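Local coordinates for protein beta-catenin homolog sys-1 (Caenorhabditis elegans, PDB 3C2G) that serves as a beta-catenin in the Wnt asymmetry pathway, binding the TCF factor POP-1 directly and activating or repressing target genes according to upstream Wnt signals, at residues Val51-Leu62 with Leu77-Phe88. Residues are numbered along the deposited sequence; the frame is centred on the assembly and turned at random.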
loop_
_atom_site.group_PDB
_atom_site.type_symbol
_atom_site.label_atom_id
_atom_site.label_comp_id
_atom_site.label_asym_id
_atom_site.label_seq_id
_atom_site.Cartn_x
_atom_site.Cartn_y
_atom_site.Cartn_z
ATOM N N VAL A 51 -22.814 -37.713 2.447
ATOM C CA VAL A 51 -22.400 -36.462 3.072
ATOM C C VAL A 51 -23.599 -35.662 3.601
ATOM O O VAL A 51 -23.572 -35.188 4.733
ATOM C CB VAL A 51 -21.528 -35.612 2.102
ATOM C CG1 VAL A 51 -21.279 -34.205 2.651
ATOM C CG2 VAL A 51 -20.209 -36.317 1.826
ATOM N N GLN A 52 -24.650 -35.529 2.798
ATOM C CA GLN A 52 -25.854 -34.819 3.244
ATOM C C GLN A 52 -26.460 -35.395 4.531
ATOM O O GLN A 52 -26.874 -34.636 5.421
ATOM C CB GLN A 52 -26.912 -34.764 2.139
ATOM C CG GLN A 52 -27.914 -33.622 2.308
ATOM C CD GLN A 52 -27.238 -32.243 2.447
ATOM O OE1 GLN A 52 -26.502 -31.799 1.555
ATOM N NE2 GLN A 52 -27.493 -31.570 3.572
ATOM N N GLN A 53 -26.514 -36.727 4.611
ATOM C CA GLN A 53 -26.997 -37.440 5.797
ATOM C C GLN A 53 -26.197 -37.052 7.035
ATOM O O GLN A 53 -26.786 -36.731 8.068
ATOM C CB GLN A 53 -26.907 -38.966 5.611
ATOM C CG GLN A 53 -27.954 -39.578 4.709
ATOM C CD GLN A 53 -27.845 -41.105 4.620
ATOM O OE1 GLN A 53 -26.797 -41.656 4.249
ATOM N NE2 GLN A 53 -28.938 -41.794 4.957
ATOM N N ILE A 54 -24.867 -37.100 6.930
ATOM C CA ILE A 54 -23.988 -36.710 8.035
ATOM C C ILE A 54 -24.165 -35.232 8.389
ATOM O O ILE A 54 -24.275 -34.879 9.569
ATOM C CB ILE A 54 -22.500 -36.961 7.721
ATOM C CG1 ILE A 54 -22.281 -38.373 7.159
ATOM C CG2 ILE A 54 -21.633 -36.673 8.953
ATOM C CD1 ILE A 54 -21.823 -39.393 8.152
ATOM N N LEU A 55 -24.192 -34.373 7.373
ATOM C CA LEU A 55 -24.334 -32.944 7.603
ATOM C C LEU A 55 -25.636 -32.682 8.334
ATOM O O LEU A 55 -25.685 -31.871 9.266
ATOM C CB LEU A 55 -24.279 -32.143 6.294
ATOM C CG LEU A 55 -22.933 -32.038 5.556
ATOM C CD1 LEU A 55 -23.091 -31.264 4.240
ATOM C CD2 LEU A 55 -21.854 -31.407 6.435
ATOM N N ASN A 56 -26.684 -33.391 7.925
ATOM C CA ASN A 56 -27.991 -33.196 8.527
ATOM C C ASN A 56 -28.022 -33.643 9.977
ATOM O O ASN A 56 -28.762 -33.073 10.776
ATOM C CB ASN A 56 -29.086 -33.872 7.704
ATOM C CG ASN A 56 -29.495 -33.047 6.491
ATOM O OD1 ASN A 56 -29.095 -31.882 6.341
ATOM N ND2 ASN A 56 -30.309 -33.640 5.626
ATOM N N ILE A 57 -27.199 -34.634 10.317
ATOM C CA ILE A 57 -27.053 -35.059 11.709
ATOM C C ILE A 57 -26.222 -34.054 12.524
ATOM O O ILE A 57 -26.593 -33.691 13.654
ATOM C CB ILE A 57 -26.475 -36.502 11.839
ATOM C CG1 ILE A 57 -27.496 -37.533 11.338
ATOM C CG2 ILE A 57 -26.126 -36.813 13.284
ATOM C CD1 ILE A 57 -26.964 -38.968 11.277
ATOM N N ILE A 58 -25.099 -33.614 11.963
ATOM C CA ILE A 58 -24.311 -32.562 12.602
ATOM C C ILE A 58 -25.213 -31.387 12.999
ATOM O O ILE A 58 -25.249 -30.973 14.176
ATOM C CB ILE A 58 -23.139 -32.107 11.711
ATOM C CG1 ILE A 58 -22.071 -33.207 11.671
ATOM C CG2 ILE A 58 -22.565 -30.794 12.230
ATOM C CD1 ILE A 58 -21.080 -33.063 10.570
ATOM N N TYR A 59 -25.978 -30.894 12.030
ATOM C CA TYR A 59 -26.911 -29.795 12.267
ATOM C C TYR A 59 -27.909 -30.121 13.383
ATOM O O TYR A 59 -28.046 -29.367 14.351
ATOM C CB TYR A 59 -27.631 -29.451 10.967
ATOM C CG TYR A 59 -28.589 -28.282 11.033
ATOM C CD1 TYR A 59 -28.458 -27.297 12.013
ATOM C CD2 TYR A 59 -29.611 -28.143 10.087
ATOM C CE1 TYR A 59 -29.325 -26.231 12.066
ATOM C CE2 TYR A 59 -30.471 -27.064 10.120
ATOM C CZ TYR A 59 -30.324 -26.112 11.113
ATOM O OH TYR A 59 -31.185 -25.038 11.182
ATOM N N ASP A 60 -28.585 -31.259 13.261
ATOM C CA ASP A 60 -29.548 -31.675 14.271
ATOM C C ASP A 60 -28.959 -31.801 15.684
ATOM O O ASP A 60 -29.586 -31.381 16.658
ATOM C CB ASP A 60 -30.238 -32.982 13.867
ATOM C CG ASP A 60 -31.343 -33.348 14.819
ATOM O OD1 ASP A 60 -32.426 -32.720 14.719
ATOM O OD2 ASP A 60 -31.107 -34.223 15.690
ATOM N N GLY A 61 -27.766 -32.376 15.792
ATOM C CA GLY A 61 -27.084 -32.524 17.087
ATOM C C GLY A 61 -26.749 -31.213 17.800
ATOM O O GLY A 61 -26.706 -31.157 19.028
ATOM N N LEU A 62 -26.531 -30.151 17.028
ATOM C CA LEU A 62 -26.200 -28.848 17.597
ATOM C C LEU A 62 -27.415 -28.113 18.140
ATOM O O LEU A 62 -27.271 -27.211 18.947
ATOM C CB LEU A 62 -25.438 -27.985 16.583
ATOM C CG LEU A 62 -24.091 -28.568 16.137
ATOM C CD1 LEU A 62 -23.490 -27.802 14.973
ATOM C CD2 LEU A 62 -23.112 -28.631 17.290
ATOM N N LEU A 77 -20.751 -33.840 23.058
ATOM C CA LEU A 77 -21.506 -34.149 21.850
ATOM C C LEU A 77 -21.002 -33.303 20.694
ATOM O O LEU A 77 -20.557 -33.844 19.674
ATOM C CB LEU A 77 -23.010 -33.929 22.079
ATOM C CG LEU A 77 -23.966 -34.062 20.890
ATOM C CD1 LEU A 77 -24.038 -35.487 20.381
ATOM C CD2 LEU A 77 -25.340 -33.578 21.288
ATOM N N TRP A 78 -21.041 -31.980 20.882
ATOM C CA TRP A 78 -20.607 -31.017 19.857
ATOM C C TRP A 78 -19.141 -31.170 19.444
ATOM O O TRP A 78 -18.807 -31.023 18.265
ATOM C CB TRP A 78 -20.902 -29.579 20.289
ATOM C CG TRP A 78 -22.368 -29.327 20.596
ATOM C CD1 TRP A 78 -23.443 -30.106 20.223
ATOM C CD2 TRP A 78 -22.919 -28.210 21.303
ATOM N NE1 TRP A 78 -24.617 -29.542 20.668
ATOM C CE2 TRP A 78 -24.329 -28.376 21.326
ATOM C CE3 TRP A 78 -22.364 -27.083 21.917
ATOM C CZ2 TRP A 78 -25.181 -27.467 21.951
ATOM C CZ3 TRP A 78 -23.214 -26.171 22.542
ATOM C CH2 TRP A 78 -24.611 -26.368 22.549
ATOM N N TYR A 79 -18.265 -31.500 20.390
ATOM C CA TYR A 79 -16.873 -31.694 20.024
ATOM C C TYR A 79 -16.751 -32.779 18.969
ATOM O O TYR A 79 -15.943 -32.658 18.047
ATOM C CB TYR A 79 -15.992 -32.020 21.227
ATOM C CG TYR A 79 -14.534 -32.166 20.854
ATOM C CD1 TYR A 79 -13.692 -31.051 20.807
ATOM C CD2 TYR A 79 -13.997 -33.414 20.521
ATOM C CE1 TYR A 79 -12.350 -31.175 20.445
ATOM C CE2 TYR A 79 -12.647 -33.547 20.158
ATOM C CZ TYR A 79 -11.835 -32.422 20.128
ATOM O OH TYR A 79 -10.501 -32.538 19.787
ATOM N N ASN A 80 -17.554 -33.837 19.110
ATOM C CA ASN A 80 -17.547 -34.953 18.162
ATOM C C ASN A 80 -18.084 -34.552 16.795
ATOM O O ASN A 80 -17.445 -34.801 15.769
ATOM C CB ASN A 80 -18.349 -36.133 18.716
ATOM C CG ASN A 80 -17.565 -36.961 19.719
ATOM O OD1 ASN A 80 -17.124 -38.056 19.402
ATOM N ND2 ASN A 80 -17.385 -36.440 20.927
ATOM N N LEU A 81 -19.260 -33.925 16.790
ATOM C CA LEU A 81 -19.887 -33.452 15.561
ATOM C C LEU A 81 -19.053 -32.373 14.852
ATOM O O LEU A 81 -18.915 -32.384 13.623
ATOM C CB LEU A 81 -21.297 -32.938 15.846
ATOM C CG LEU A 81 -22.271 -33.879 16.568
ATOM C CD1 LEU A 81 -23.529 -33.140 16.941
ATOM C CD2 LEU A 81 -22.617 -35.113 15.742
ATOM N N LEU A 82 -18.477 -31.452 15.624
ATOM C CA LEU A 82 -17.664 -30.397 15.027
ATOM C C LEU A 82 -16.381 -30.960 14.463
ATOM O O LEU A 82 -15.868 -30.453 13.471
ATOM C CB LEU A 82 -17.393 -29.267 16.015
ATOM C CG LEU A 82 -18.658 -28.518 16.453
ATOM C CD1 LEU A 82 -18.381 -27.577 17.627
ATOM C CD2 LEU A 82 -19.297 -27.785 15.278
ATOM N N ASP A 83 -15.885 -32.032 15.073
ATOM C CA ASP A 83 -14.686 -32.694 14.565
ATOM C C ASP A 83 -14.954 -33.413 13.252
ATOM O O ASP A 83 -14.093 -33.450 12.379
ATOM C CB ASP A 83 -14.092 -33.665 15.577
ATOM C CG ASP A 83 -12.732 -34.182 15.139
ATOM O OD1 ASP A 83 -11.761 -33.390 15.111
ATOM O OD2 ASP A 83 -12.640 -35.375 14.786
ATOM N N ILE A 84 -16.153 -33.978 13.112
ATOM C CA ILE A 84 -16.567 -34.548 11.840
ATOM C C ILE A 84 -16.614 -33.412 10.824
ATOM O O ILE A 84 -15.999 -33.489 9.759
ATOM C CB ILE A 84 -17.954 -35.249 11.943
ATOM C CG1 ILE A 84 -17.839 -36.582 12.694
ATOM C CG2 ILE A 84 -18.553 -35.475 10.559
ATOM C CD1 ILE A 84 -19.162 -37.065 13.314
ATOM N N LEU A 85 -17.322 -32.344 11.169
ATOM C CA LEU A 85 -17.444 -31.197 10.276
ATOM C C LEU A 85 -16.084 -30.659 9.834
ATOM O O LEU A 85 -15.882 -30.391 8.653
ATOM C CB LEU A 85 -18.279 -30.093 10.925
ATOM C CG LEU A 85 -18.488 -28.797 10.139
ATOM C CD1 LEU A 85 -19.091 -29.018 8.735
ATOM C CD2 LEU A 85 -19.363 -27.875 10.961
ATOM N N ARG A 86 -15.160 -30.520 10.783
ATOM C CA ARG A 86 -13.817 -30.058 10.477
ATOM C C ARG A 86 -13.169 -30.949 9.432
ATOM O O ARG A 86 -12.581 -30.463 8.470
ATOM C CB ARG A 86 -12.952 -30.002 11.736
ATOM C CG ARG A 86 -11.526 -29.499 11.494
ATOM C CD ARG A 86 -10.740 -29.300 12.788
ATOM N NE ARG A 86 -10.516 -30.573 13.459
ATOM C CZ ARG A 86 -9.517 -31.404 13.184
ATOM N NH1 ARG A 86 -8.632 -31.092 12.241
ATOM N NH2 ARG A 86 -9.412 -32.553 13.847
ATOM N N ARG A 87 -13.309 -32.257 9.619
ATOM C CA ARG A 87 -12.717 -33.227 8.713
ATOM C C ARG A 87 -13.275 -33.127 7.293
ATOM O O ARG A 87 -12.528 -33.262 6.316
ATOM C CB ARG A 87 -12.834 -34.634 9.298
ATOM C CG ARG A 87 -11.911 -34.813 10.506
ATOM C CD ARG A 87 -12.072 -36.146 11.222
ATOM N NE ARG A 87 -10.744 -36.715 11.456
ATOM C CZ ARG A 87 -10.043 -36.575 12.576
ATOM N NH1 ARG A 87 -10.543 -35.916 13.608
ATOM N NH2 ARG A 87 -8.839 -37.115 12.661
ATOM N N PHE A 88 -14.570 -32.838 7.190
ATOM C CA PHE A 88 -15.220 -32.575 5.905
ATOM C C PHE A 88 -14.630 -31.387 5.151
ATOM O O PHE A 88 -14.798 -31.273 3.940
ATOM C CB PHE A 88 -16.712 -32.303 6.112
ATOM C CG PHE A 88 -17.543 -33.537 6.282
ATOM C CD1 PHE A 88 -16.957 -34.767 6.575
ATOM C CD2 PHE A 88 -18.932 -33.463 6.168
ATOM C CE1 PHE A 88 -17.732 -35.901 6.733
ATOM C CE2 PHE A 88 -19.725 -34.602 6.328
ATOM C CZ PHE A 88 -19.123 -35.823 6.609
#
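The indole of Trp78 takes Leu62 CD2 over one face, the methyl 3.6 Å from the centroid of the five-membered ring in a CH-pi contact, while at its edge NE1 donates to Gly61 O at 3.1 Å. Phe88, at the other end, has Leu55 CD2 at its edge and Ile54 CG2 placed obliquely; Ile84 CG2, one turn back, lies over one face, offset toward the rim. These groups join two neighbouring antiparallel helices, 47-62 and 71-90, near the N-terminus of the armadillo domain, their local axes 9.6 Å apart and 147° between directions. A wide ring suits Phe88, where the backbones diverge: CA atoms of Val51 and Phe88 stand 8.6 Å apart, those of Ile58 and Leu81 5.4 Å. Ile58, extended at chi2 (164°), is long enough for CD1 to reach Ile84 CG2 at 3.5 Å. Glycine suits position 61 because a CB would run into Leu81 CD1, which lies 3.6 Å from Gly61 CA. Helix 20-37 adds Ile34 against Ile84, and helix 115-122 adds Leu118 against Leu62. A phenylalanine in place of Trp78 would probably leave the Gly61 carbonyl without its indole donor and give Leu62 a smaller aromatic surface. The NE1 bond to Gly61 O is bent to 140° at the hydrogen, its donor tilted from the carbonyl plane.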